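Uncharacterized protein AF_1796 (Archaeoglobus fulgidus, PDB 1VIM) is of unknown function but probably binds a carbohydrate derivative and may act as an isomerase of the SIS family. Local coordinates at residues L18-E23 against K145-E150; M138-K143 against M167-A172; G59-A64 against V94-S99. All blocks are in the same frame, centred on the assembly; numbering follows the deposited sequence.

Interaction 1 of 3, residues L18-E23 against K145-E150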
ATOM      1  N   LEU A  18      25.636  -9.348 -12.190  1.00 10.17           N
ATOM      2  CA  LEU A  18      25.020 -10.614 -12.516  1.00 11.83           C
ATOM      3  C   LEU A  18      25.906 -11.804 -12.188  1.00 12.14           C
ATOM      4  O   LEU A  18      25.411 -12.824 -11.731  1.00 11.68           O
ATOM      5  CB  LEU A  18      24.598 -10.638 -13.985  1.00 12.54           C
ATOM      6  CG  LEU A  18      23.543  -9.609 -14.390  1.00 12.26           C
ATOM      7  CD1 LEU A  18      23.285  -9.664 -15.880  1.00 13.58           C
ATOM      8  CD2 LEU A  18      22.261  -9.788 -13.590  1.00 13.18           C
ATOM      9  N   GLU A  19      27.214 -11.652 -12.370  1.00 11.69           N
ATOM     10  CA  GLU A  19      28.139 -12.718 -11.984  1.00 12.22           C
ATOM     11  C   GLU A  19      28.058 -12.948 -10.485  1.00 11.52           C
ATOM     12  O   GLU A  19      28.003 -14.086 -10.044  1.00 11.58           O
ATOM     13  CB  GLU A  19      29.582 -12.387 -12.385  1.00 13.00           C
ATOM     14  CG  GLU A  19      30.604 -13.527 -12.197  1.00 17.60           C
ATOM     15  CD  GLU A  19      30.984 -13.870 -10.755  1.00 19.78           C
ATOM     16  OE1 GLU A  19      31.189 -12.957  -9.956  1.00 18.68           O
ATOM     17  OE2 GLU A  19      31.102 -15.088 -10.412  1.00 23.07           O
ATOM     18  N   VAL A  20      28.041 -11.877  -9.702  1.00 10.56           N
ATOM     19  CA  VAL A  20      27.937 -12.006  -8.245  1.00 12.35           C
ATOM     20  C   VAL A  20      26.634 -12.714  -7.852  1.00 11.75           C
ATOM     21  O   VAL A  20      26.661 -13.616  -7.030  1.00 11.32           O
ATOM     22  CB  VAL A  20      28.060 -10.648  -7.533  1.00 13.87           C
ATOM     23  CG1 VAL A  20      27.802 -10.796  -6.020  1.00 14.66           C
ATOM     24  CG2 VAL A  20      29.418 -10.068  -7.795  1.00 15.39           C
ATOM     25  N   VAL A  21      25.508 -12.333  -8.472  1.00 11.74           N
ATOM     26  CA  VAL A  21      24.241 -13.007  -8.193  1.00 11.38           C
ATOM     27  C   VAL A  21      24.371 -14.520  -8.463  1.00 11.62           C
ATOM     28  O   VAL A  21      23.955 -15.316  -7.619  1.00 11.81           O
ATOM     29  CB  VAL A  21      23.083 -12.389  -9.014  1.00 11.77           C
ATOM     30  CG1 VAL A  21      21.784 -13.212  -8.857  1.00 14.66           C
ATOM     31  CG2 VAL A  21      22.833 -10.987  -8.517  1.00 12.92           C
ATOM     32  N   SER A  22      24.975 -14.887  -9.612  1.00 12.60           N
ATOM     33  CA  SER A  22      25.206 -16.300  -9.947  1.00 14.96           C
ATOM     34  C   SER A  22      25.958 -17.014  -8.832  1.00 14.55           C
ATOM     35  O   SER A  22      25.573 -18.128  -8.398  1.00 15.38           O
ATOM     36  CB  SER A  22      26.022 -16.392 -11.229  1.00 16.77           C
ATOM     37  OG  SER A  22      25.196 -16.163 -12.335  1.00 21.09           O
ATOM     38  N   GLU A  23      27.006 -16.377  -8.325  1.00 13.97           N
ATOM     39  CA  GLU A  23      27.818 -17.002  -7.289  1.00 14.95           C
ATOM     40  C   GLU A  23      27.035 -17.167  -6.007  1.00 13.86           C
ATOM     41  O   GLU A  23      27.166 -18.172  -5.316  1.00 14.72           O
ATOM     42  CB  GLU A  23      29.082 -16.176  -7.046  1.00 17.35           C
ATOM     43  CG  GLU A  23      30.037 -16.779  -6.024  1.00 21.89           C
ATOM     44  CD  GLU A  23      30.830 -17.965  -6.539  1.00 25.93           C
ATOM     45  OE1 GLU A  23      30.673 -18.355  -7.719  1.00 27.39           O
ATOM     46  OE2 GLU A  23      31.620 -18.507  -5.731  1.00 28.95           O
ATOM     47  N   LYS A 145      31.211 -15.487   3.449  1.00 21.21           N
ATOM     48  CA  LYS A 145      32.381 -15.554   4.320  1.00 21.78           C
ATOM     49  C   LYS A 145      33.601 -14.901   3.658  1.00 20.17           C
ATOM     50  O   LYS A 145      34.295 -14.080   4.273  1.00 20.93           O
ATOM     51  CB  LYS A 145      32.650 -17.035   4.689  1.00 23.01           C
ATOM     52  CG  LYS A 145      34.073 -17.378   5.135  1.00 26.63           C
ATOM     53  N   GLN A 146      33.816 -15.241   2.391  1.00 18.75           N
ATOM     54  CA  GLN A 146      35.011 -14.818   1.668  1.00 17.50           C
ATOM     55  C   GLN A 146      34.898 -13.397   1.097  1.00 15.96           C
ATOM     56  O   GLN A 146      35.875 -12.890   0.534  1.00 15.34           O
ATOM     57  CB  GLN A 146      35.334 -15.816   0.540  1.00 19.15           C
ATOM     58  CG  GLN A 146      34.328 -15.815  -0.665  1.00 23.63           C
ATOM     59  CD  GLN A 146      34.630 -16.868  -1.761  1.00 27.53           C
ATOM     60  OE1 GLN A 146      34.261 -16.679  -2.924  1.00 31.28           O
ATOM     61  NE2 GLN A 146      35.283 -17.959  -1.389  1.00 30.03           N
ATOM     62  N   GLU A 147      33.728 -12.760   1.208  1.00 14.09           N
ATOM     63  CA  GLU A 147      33.546 -11.415   0.646  1.00 12.96           C
ATOM     64  C   GLU A 147      33.783 -10.277   1.628  1.00 12.84           C
ATOM     65  O   GLU A 147      33.398 -10.376   2.779  1.00 15.18           O
ATOM     66  CB  GLU A 147      32.127 -11.261   0.108  1.00 12.64           C
ATOM     67  CG  GLU A 147      31.861 -12.010  -1.185  1.00 12.62           C
ATOM     68  CD  GLU A 147      30.405 -11.945  -1.595  1.00 11.48           C
ATOM     69  OE1 GLU A 147      29.529 -11.948  -0.712  1.00 12.51           O
ATOM     70  OE2 GLU A 147      30.143 -11.867  -2.814  1.00 14.66           O
ATOM     71  N   ARG A 148      34.375  -9.189   1.153  1.00 12.71           N
ATOM     72  CA  ARG A 148      34.441  -7.921   1.905  1.00 13.07           C
ATOM     73  C   ARG A 148      33.163  -7.130   1.655  1.00 13.62           C
ATOM     74  O   ARG A 148      32.720  -6.970   0.503  1.00 12.57           O
ATOM     75  CB  ARG A 148      35.645  -7.103   1.454  1.00 14.43           C
ATOM     76  CG  ARG A 148      36.987  -7.647   1.930  1.00 17.90           C
ATOM     77  CD  ARG A 148      38.149  -6.676   1.691  1.00 23.38           C
ATOM     78  NE  ARG A 148      38.093  -5.477   2.544  1.00 26.34           N
ATOM     79  CZ  ARG A 148      38.524  -5.416   3.805  1.00 29.09           C
ATOM     80  NH1 ARG A 148      39.062  -6.482   4.386  1.00 29.83           N
ATOM     81  NH2 ARG A 148      38.426  -4.274   4.490  1.00 30.82           N
ATOM     82  N   ASP A 149      32.578  -6.617   2.734  1.00 14.22           N
ATOM     83  CA  ASP A 149      31.323  -5.902   2.598  1.00 15.56           C
ATOM     84  C   ASP A 149      31.420  -4.670   1.725  1.00 14.62           C
ATOM     85  O   ASP A 149      30.515  -4.413   0.922  1.00 13.87           O
ATOM     86  CB  ASP A 149      30.765  -5.550   3.972  1.00 17.93           C
ATOM     87  CG  ASP A 149      29.373  -5.012   3.885  1.00 22.65           C
ATOM     88  OD1 ASP A 149      29.224  -3.780   3.910  1.00 27.17           O
ATOM     89  OD2 ASP A 149      28.385  -5.749   3.731  1.00 27.15           O
ATOM     90  N   GLU A 150      32.514  -3.925   1.840  1.00 14.71           N
ATOM     91  CA  GLU A 150      32.699  -2.705   1.070  1.00 17.65           C
ATOM     92  C   GLU A 150      32.710  -2.959  -0.431  1.00 16.83           C
ATOM     93  O   GLU A 150      32.214  -2.150  -1.216  1.00 18.59           O
ATOM     94  CB  GLU A 150      33.979  -1.980   1.524  1.00 19.89           C
ATOM     95  CG  GLU A 150      35.065  -2.891   2.113  1.00 25.45           C
ATOM     96  CD  GLU A 150      34.815  -3.263   3.567  1.00 30.34           C
ATOM     97  OE1 GLU A 150      34.862  -2.363   4.439  1.00 34.50           O
ATOM     98  OE2 GLU A 150      34.559  -4.451   3.854  1.00 30.89           O
TER
HETATM   99  O   HOH W   1      34.578 -17.991  -5.313  1.00 29.82           O

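Interaction 2 of 3, residues M138-K143 against M167-A172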
ATOM      1  N   MET A 138      15.909 -19.160   9.754  1.00 12.13           N
ATOM      2  CA  MET A 138      16.203 -19.585   8.408  1.00 11.81           C
ATOM      3  C   MET A 138      17.264 -18.660   7.837  1.00 11.52           C
ATOM      4  O   MET A 138      16.978 -17.512   7.466  1.00 12.51           O
ATOM      5  CB  MET A 138      14.901 -19.592   7.594  1.00 12.34           C
ATOM      6  CG  MET A 138      15.018 -20.096   6.183  1.00 13.73           C
ATOM      7  SD  MET A 138      15.328 -21.899   6.114  1.00 17.87           S
ATOM      8  CE  MET A 138      16.875 -21.895   5.345  1.00 19.12           C
ATOM      9  N   VAL A 139      18.512 -19.130   7.853  1.00 12.96           N
ATOM     10  CA  VAL A 139      19.626 -18.271   7.497  1.00 13.33           C
ATOM     11  C   VAL A 139      19.801 -18.227   6.001  1.00 13.06           C
ATOM     12  O   VAL A 139      19.986 -19.248   5.343  1.00 14.94           O
ATOM     13  CB  VAL A 139      20.920 -18.735   8.167  1.00 14.59           C
ATOM     14  CG1 VAL A 139      22.058 -17.808   7.775  1.00 15.93           C
ATOM     15  CG2 VAL A 139      20.740 -18.747   9.682  1.00 16.63           C
ATOM     16  N   VAL A 140      19.677 -17.024   5.462  1.00 11.47           N
ATOM     17  CA  VAL A 140      19.915 -16.748   4.059  1.00 12.87           C
ATOM     18  C   VAL A 140      20.870 -15.579   4.052  1.00 14.13           C
ATOM     19  O   VAL A 140      20.494 -14.478   4.423  1.00 14.21           O
ATOM     20  CB  VAL A 140      18.592 -16.385   3.310  1.00 13.94           C
ATOM     21  CG1 VAL A 140      18.866 -16.102   1.875  1.00 15.72           C
ATOM     22  CG2 VAL A 140      17.560 -17.552   3.446  1.00 15.72           C
ATOM     23  N   LYS A 141      22.124 -15.830   3.693  1.00 16.69           N
ATOM     24  CA  LYS A 141      23.166 -14.776   3.751  1.00 17.92           C
ATOM     25  C   LYS A 141      23.033 -13.750   2.657  1.00 17.18           C
ATOM     26  O   LYS A 141      22.654 -14.082   1.536  1.00 21.13           O
ATOM     27  CB  LYS A 141      24.558 -15.387   3.557  1.00 20.06           C
ATOM     28  CG  LYS A 141      24.891 -16.525   4.464  1.00 23.54           C
ATOM     29  CD  LYS A 141      24.922 -16.062   5.914  1.00 26.06           C
ATOM     30  CE  LYS A 141      26.169 -15.262   6.227  1.00 29.23           C
ATOM     31  NZ  LYS A 141      25.982 -14.349   7.401  1.00 30.82           N
ATOM     32  N   GLY A 142      23.416 -12.512   2.957  1.00 15.91           N
ATOM     33  CA  GLY A 142      23.686 -11.532   1.926  1.00 17.19           C
ATOM     34  C   GLY A 142      25.153 -11.630   1.550  1.00 18.14           C
ATOM     35  O   GLY A 142      25.480 -12.065   0.471  1.00 19.33           O
ATOM     36  N   LYS A 143      26.024 -11.215   2.460  1.00 19.49           N
ATOM     37  CA  LYS A 143      27.475 -11.307   2.259  1.00 18.98           C
ATOM     38  C   LYS A 143      28.004 -12.705   2.604  1.00 19.80           C
ATOM     39  O   LYS A 143      27.629 -13.302   3.638  1.00 21.03           O
ATOM     40  CB  LYS A 143      28.172 -10.253   3.113  1.00 19.49           C
ATOM     41  CG  LYS A 143      29.697 -10.211   2.901  1.00 19.98           C
ATOM     42  CD  LYS A 143      30.392  -9.358   3.960  1.00 21.64           C
ATOM     43  CE  LYS A 143      30.850 -10.173   5.163  1.00 22.57           C
ATOM     44  NZ  LYS A 143      31.835 -11.278   4.902  1.00 22.27           N
ATOM     45  N   MET A 167      14.433 -13.628  -1.770  1.00  9.02           N
ATOM     46  CA  MET A 167      13.349 -13.798  -2.720  1.00  9.88           C
ATOM     47  C   MET A 167      13.479 -15.132  -3.433  1.00  9.61           C
ATOM     48  O   MET A 167      12.492 -15.888  -3.560  1.00 10.39           O
ATOM     49  CB  MET A 167      13.335 -12.653  -3.743  1.00 11.90           C
ATOM     50  CG  MET A 167      12.068 -12.654  -4.616  1.00 15.18           C
ATOM     51  SD  MET A 167      10.427 -12.411  -3.745  1.00 20.52           S
ATOM     52  CE  MET A 167       9.806 -14.144  -3.356  1.00 17.32           C
ATOM     53  N   ILE A 168      14.683 -15.448  -3.892  1.00  9.34           N
ATOM     54  CA  ILE A 168      14.894 -16.689  -4.632  1.00 10.20           C
ATOM     55  C   ILE A 168      14.659 -17.894  -3.715  1.00 10.02           C
ATOM     56  O   ILE A 168      14.000 -18.873  -4.101  1.00  9.89           O
ATOM     57  CB  ILE A 168      16.328 -16.695  -5.208  1.00 10.78           C
ATOM     58  CG1 ILE A 168      16.409 -15.721  -6.381  1.00 13.78           C
ATOM     59  CG2 ILE A 168      16.711 -18.105  -5.672  1.00 12.24           C
ATOM     60  CD1 ILE A 168      17.829 -15.319  -6.750  1.00 17.75           C
ATOM     61  N   PHE A 169      15.164 -17.824  -2.479  1.00  8.65           N
ATOM     62  CA  PHE A 169      14.890 -18.852  -1.494  1.00  9.23           C
ATOM     63  C   PHE A 169      13.394 -19.075  -1.271  1.00  9.19           C
ATOM     64  O   PHE A 169      12.920 -20.218  -1.216  1.00  9.67           O
ATOM     65  CB  PHE A 169      15.566 -18.557  -0.147  1.00  9.64           C
ATOM     66  CG  PHE A 169      15.040 -19.412   0.951  1.00 10.70           C
ATOM     67  CD1 PHE A 169      15.321 -20.781   0.973  1.00 11.97           C
ATOM     68  CD2 PHE A 169      14.172 -18.881   1.892  1.00 11.72           C
ATOM     69  CE1 PHE A 169      14.764 -21.571   1.965  1.00 13.54           C
ATOM     70  CE2 PHE A 169      13.639 -19.664   2.890  1.00 12.86           C
ATOM     71  CZ  PHE A 169      13.925 -21.010   2.921  1.00 14.75           C
ATOM     72  N   LEU A 170      12.642 -17.990  -1.082  1.00  8.83           N
ATOM     73  CA  LEU A 170      11.197 -18.137  -0.795  1.00  8.78           C
ATOM     74  C   LEU A 170      10.458 -18.740  -1.996  1.00  8.93           C
ATOM     75  O   LEU A 170       9.522 -19.533  -1.816  1.00  9.18           O
ATOM     76  CB  LEU A 170      10.610 -16.802  -0.347  1.00  8.41           C
ATOM     77  CG  LEU A 170      11.147 -16.402   1.040  1.00  8.71           C
ATOM     78  CD1 LEU A 170      10.820 -14.937   1.368  1.00  9.88           C
ATOM     79  CD2 LEU A 170      10.625 -17.306   2.127  1.00 11.11           C
ATOM     80  N   ASP A 171      10.879 -18.391  -3.215  1.00  8.53           N
ATOM     81  CA  ASP A 171      10.283 -19.028  -4.393  1.00  9.70           C
ATOM     82  C   ASP A 171      10.693 -20.506  -4.486  1.00  9.95           C
ATOM     83  O   ASP A 171       9.881 -21.357  -4.888  1.00 10.37           O
ATOM     84  CB  ASP A 171      10.674 -18.329  -5.685  1.00 11.24           C
ATOM     85  CG  ASP A 171       9.952 -17.047  -5.896  1.00 14.23           C
ATOM     86  OD1 ASP A 171       8.781 -16.910  -5.494  1.00 13.99           O
ATOM     87  OD2 ASP A 171      10.516 -16.118  -6.506  1.00 18.94           O
ATOM     88  N   ALA A 172      11.901 -20.835  -4.044  1.00 10.89           N
ATOM     89  CA  ALA A 172      12.326 -22.242  -3.970  1.00  9.95           C
ATOM     90  C   ALA A 172      11.494 -23.017  -2.951  1.00 10.31           C
ATOM     91  O   ALA A 172      11.128 -24.196  -3.176  1.00 12.10           O
ATOM     92  CB  ALA A 172      13.803 -22.346  -3.631  1.00 11.30           C
TER

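Interaction 3 of 3, residues G59-A64 against V94-S99. Unlike the reference sequence in segment 94-99: Gly-95 (reference Ala).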
ATOM      1  N   GLY A  59       9.847  -5.806   2.896  1.00  6.73           N
ATOM      2  CA  GLY A  59       8.394  -5.853   2.910  1.00  7.75           C
ATOM      3  C   GLY A  59       7.814  -6.281   1.572  1.00  6.76           C
ATOM      4  O   GLY A  59       6.815  -6.991   1.530  1.00  8.16           O
ATOM      5  N   TYR A  60       8.421  -5.848   0.477  1.00  6.95           N
ATOM      6  CA  TYR A  60       7.965  -6.262  -0.844  1.00  7.42           C
ATOM      7  C   TYR A  60       8.211  -7.745  -1.071  1.00  7.76           C
ATOM      8  O   TYR A  60       7.381  -8.419  -1.698  1.00  8.49           O
ATOM      9  CB  TYR A  60       8.598  -5.419  -1.967  1.00  7.99           C
ATOM     10  CG  TYR A  60       8.494  -3.925  -1.740  1.00  8.09           C
ATOM     11  CD1 TYR A  60       7.384  -3.353  -1.093  1.00  9.21           C
ATOM     12  CD2 TYR A  60       9.535  -3.095  -2.144  1.00  8.59           C
ATOM     13  CE1 TYR A  60       7.335  -1.962  -0.870  1.00  9.70           C
ATOM     14  CE2 TYR A  60       9.505  -1.719  -1.906  1.00  8.89           C
ATOM     15  CZ  TYR A  60       8.410  -1.179  -1.285  1.00  8.78           C
ATOM     16  OH  TYR A  60       8.414   0.168  -1.026  1.00 12.54           O
ATOM     17  N   ILE A  61       9.318  -8.265  -0.538  1.00  7.23           N
ATOM     18  CA  ILE A  61       9.582  -9.697  -0.608  1.00  7.31           C
ATOM     19  C   ILE A  61       8.557 -10.462   0.234  1.00  7.89           C
ATOM     20  O   ILE A  61       8.028 -11.495  -0.198  1.00  8.03           O
ATOM     21  CB  ILE A  61      11.005  -9.978  -0.082  1.00  8.77           C
ATOM     22  CG1 ILE A  61      12.058  -9.271  -0.929  1.00 11.73           C
ATOM     23  CG2 ILE A  61      11.249 -11.486   0.040  1.00 10.17           C
ATOM     24  CD1 ILE A  61      13.401  -9.382  -0.382  0.65 13.69           C
ATOM     25  N   ALA A  62       8.256  -9.943   1.421  1.00  7.81           N
ATOM     26  CA  ALA A  62       7.281 -10.565   2.306  1.00  8.09           C
ATOM     27  C   ALA A  62       5.923 -10.627   1.605  1.00  8.63           C
ATOM     28  O   ALA A  62       5.240 -11.654   1.683  1.00  8.58           O
ATOM     29  CB  ALA A  62       7.182  -9.792   3.596  1.00  8.95           C
ATOM     30  N   LYS A  63       5.525  -9.543   0.932  1.00  7.70           N
ATOM     31  CA  LYS A  63       4.266  -9.520   0.184  1.00  7.58           C
ATOM     32  C   LYS A  63       4.265 -10.524  -0.960  1.00  7.18           C
ATOM     33  O   LYS A  63       3.295 -11.255  -1.162  1.00  8.09           O
ATOM     34  CB  LYS A  63       3.914  -8.120  -0.309  1.00  7.85           C
ATOM     35  CG  LYS A  63       3.414  -7.193   0.772  1.00  9.00           C
ATOM     36  CD  LYS A  63       3.104  -5.807   0.205  1.00 12.30           C
ATOM     37  CE  LYS A  63       2.197  -5.107   1.221  1.00 14.20           C
ATOM     38  NZ  LYS A  63       1.607  -3.856   0.650  1.00 17.65           N
ATOM     39  N   ALA A  64       5.378 -10.618  -1.694  1.00  7.10           N
ATOM     40  CA  ALA A  64       5.443 -11.587  -2.781  1.00  8.23           C
ATOM     41  C   ALA A  64       5.270 -13.004  -2.257  1.00  7.63           C
ATOM     42  O   ALA A  64       4.545 -13.812  -2.869  1.00  8.82           O
ATOM     43  CB  ALA A  64       6.754 -11.475  -3.515  1.00  8.95           C
ATOM     44  N   VAL A  94       6.208 -14.688  10.000  1.00  7.80           N
ATOM     45  CA  VAL A  94       7.446 -14.822   9.235  1.00  8.17           C
ATOM     46  C   VAL A  94       7.984 -13.404   9.064  1.00  8.25           C
ATOM     47  O   VAL A  94       7.369 -12.574   8.397  1.00  8.72           O
ATOM     48  CB  VAL A  94       7.224 -15.475   7.856  1.00  8.74           C
ATOM     49  CG1 VAL A  94       8.567 -15.582   7.113  1.00  9.39           C
ATOM     50  CG2 VAL A  94       6.555 -16.873   8.022  1.00 10.14           C
ATOM     51  N   GLY A  95       9.138 -13.130   9.651  1.00  8.59           N
ATOM     52  CA  GLY A  95       9.775 -11.829   9.563  1.00  8.39           C
ATOM     53  C   GLY A  95      11.005 -11.903   8.694  1.00  8.99           C
ATOM     54  O   GLY A  95      11.856 -12.777   8.866  1.00  9.82           O
ATOM     55  N   ILE A  96      11.115 -10.980   7.759  1.00  8.55           N
ATOM     56  CA  ILE A  96      12.237 -10.938   6.822  1.00  9.51           C
ATOM     57  C   ILE A  96      13.067  -9.707   7.095  1.00  9.90           C
ATOM     58  O   ILE A  96      12.571  -8.587   7.021  1.00 10.31           O
ATOM     59  CB  ILE A  96      11.704 -10.893   5.379  1.00  9.54           C
ATOM     60  CG1 ILE A  96      10.796 -12.090   5.116  1.00 12.15           C
ATOM     61  CG2 ILE A  96      12.878 -10.858   4.382  1.00 10.83           C
ATOM     62  CD1 ILE A  96      10.193 -12.081   3.739  1.00 15.81           C
ATOM     63  N   SER A  97      14.328  -9.914   7.463  1.00  9.77           N
ATOM     64  CA  SER A  97      15.257  -8.814   7.786  1.00 10.17           C
ATOM     65  C   SER A  97      16.667  -9.293   7.585  1.00 10.32           C
ATOM     66  O   SER A  97      17.083 -10.239   8.250  1.00 11.02           O
ATOM     67  CB  SER A  97      15.071  -8.393   9.243  1.00 10.61           C
ATOM     68  OG  SER A  97      16.113  -7.513   9.673  1.00 11.92           O
ATOM     69  N   GLY A  98      17.418  -8.639   6.703  1.00 11.49           N
ATOM     70  CA  GLY A  98      18.776  -9.063   6.431  1.00 11.70           C
ATOM     71  C   GLY A  98      19.671  -9.067   7.656  1.00 11.28           C
ATOM     72  O   GLY A  98      20.328 -10.069   7.998  1.00 12.58           O
ATOM     73  N   SER A  99      19.673  -7.932   8.350  1.00 11.80           N
ATOM     74  CA  SER A  99      20.481  -7.773   9.554  1.00 12.28           C
ATOM     75  C   SER A  99      19.869  -8.454  10.757  1.00 12.05           C
ATOM     76  O   SER A  99      20.576  -8.762  11.713  1.00 12.83           O
ATOM     77  CB  SER A  99      20.630  -6.291   9.875  1.00 12.62           C
ATOM     78  OG  SER A  99      19.369  -5.736  10.238  1.00 13.10           O
TER

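Interaction 1 of 3, residues L18-E23 against K145-E150
The N-terminal helix 12-31 of this SIS-family subunit meets the loop that leads from the parallel sheet into helix 149-155. Val-20 meets Glu-147, and Glu-23 lies near Gln-146. The contact is small, 69 Å² in all, and lies near the surface. No direct hydrogen bond joins the two segments. Val-20 sends its CG1 branch to the carboxylate of Glu-147, and CG1 stands 4.1 Å from OE2. The two side chains cross at a slant. CG of Glu-147 is anti to its own carbonyl carbon (chi1 -73°), and the chain beyond it is extended, which carries the carboxylate across to the helix. That carboxylate is held on both oxygens. OE2 is hydrogen-bonded to NE2 of His-24, and OE1 to the backbone N of Met-144. These two bonds give both carboxylate oxygens a polar partner and limit the rotation of the group, while the valine methyl only rests against OE2. Val-20 also packs on Leu-152 and Leu-155 of helix 149-155 and on Met-161 of helix 160-181. Further along, Glu-23 OE2 and Gln-146 OE1 lie 4.3 Å apart. Both are acceptors, so a water mediates between them and donates to each. Its oxygen sits 3.0 Å from Glu-23 OE2 and 2.7 Å from Gln-146 OE1.

Interaction 2 of 3, residues M138-K143 against M167-A172
Phe-169 meets the side chain of Met-138 with the CZ end of its ring, and the two side chains come from opposite directions. The meeting is a Met-aromatic contact. Met-138 SD is 4.6 Å from the ring centroid and 52° off the ring normal, an oblique approach. CG of Met-138 is anti to its backbone N (chi1 -176°), and the chain then bends at chi2 (70°) and again at chi3, which brings CG, SD and CE together at the CZ end. CG and SD each come within 3.6 Å of Phe-169 CZ, and the methyl CE is 3.9 Å from the same carbon. Val-140 takes the other end. Its CG2 branch lies 4.0 Å from Phe-169 CD2, and it too comes in obliquely. With an alanine in place of Phe-169, the Met-138 thioether and the Val-140 methyl would probably lose their common partner, and a gap would open between helix and sheet edge. All three residues are buried. Met-138 belongs to strand 136-139, the last strand in sheet order, and its backbone is hydrogen-bonded to Ala-121 and Thr-123 of the adjacent strand. Phe-169 comes from helix 160-181. Val-37 of helix 34-46 and Ile-32 close in on both Met-138 and Phe-169.

Interaction 3 of 3, residues G59-A64 against V94-S99
The backbone N of Lys-63 is hydrogen-bonded to Gly-59 O at 2.9 Å, and this helical turn carries Ile-61 and Ala-62 against Ile-96 of the sheet. Across the contact itself no hydrogen bond forms, and the packing is apolar. Ile-96 does most of the work through one methyl group. Its CG1 is anti to the carbonyl carbon (chi1 -57°), and chi2 is extended (178°), so CD1 is pushed out from the strand to the helix. CD1 comes to rest on the backbone of Ala-62, 3.6 Å from CA. The methyl CB of Ala-62 is 3.8 Å from the same CD1. The small alanine side chain is consistent with the close approach of the helix, and the two CA atoms of Ala-62 and Ile-96 are 6.7 Å apart. Ile-61 adds its CG2 branch, 3.9 Å from Ile-96 CD1. Ile-61 has two modelled conformers, so this touch is certain for one of them only. Just past Ile-96, the Ser-97 hydroxyl is hydrogen-bonded to Thr-102 OG1. The contact lies within the alpha-beta-alpha sandwich of the SIS fold. Helix 56-71 packs on strand 92-96, which runs between strands 50-53 and 118-123. Ala-62 also touches Val-52, and Leu-170 of helix 160-181 packs on both isoleucines.

Interactions 2 and 3 are neighbours in the core, with centres 10 Å apart, and both pack helices on the same parallel sheet. Helix 160-181 joins them. Leu-170 CD1 lies 3.7 Å from Ile-61 CG2 and 3.8 Å from Ile-96 CD1. Interaction 1 sits toward the surface. Its centre is 14 Å from that of interaction 2, and the two touch where Lys-143 CD comes 3.7 Å from Asp-149 N. A hydrogen bond from Lys-143 NZ to Glu-147 O links the loop of interaction 2 to that of interaction 1. Interactions 1 and 3 do not touch, and their nearest atoms are about 10 Å apart. All three border the second subunit.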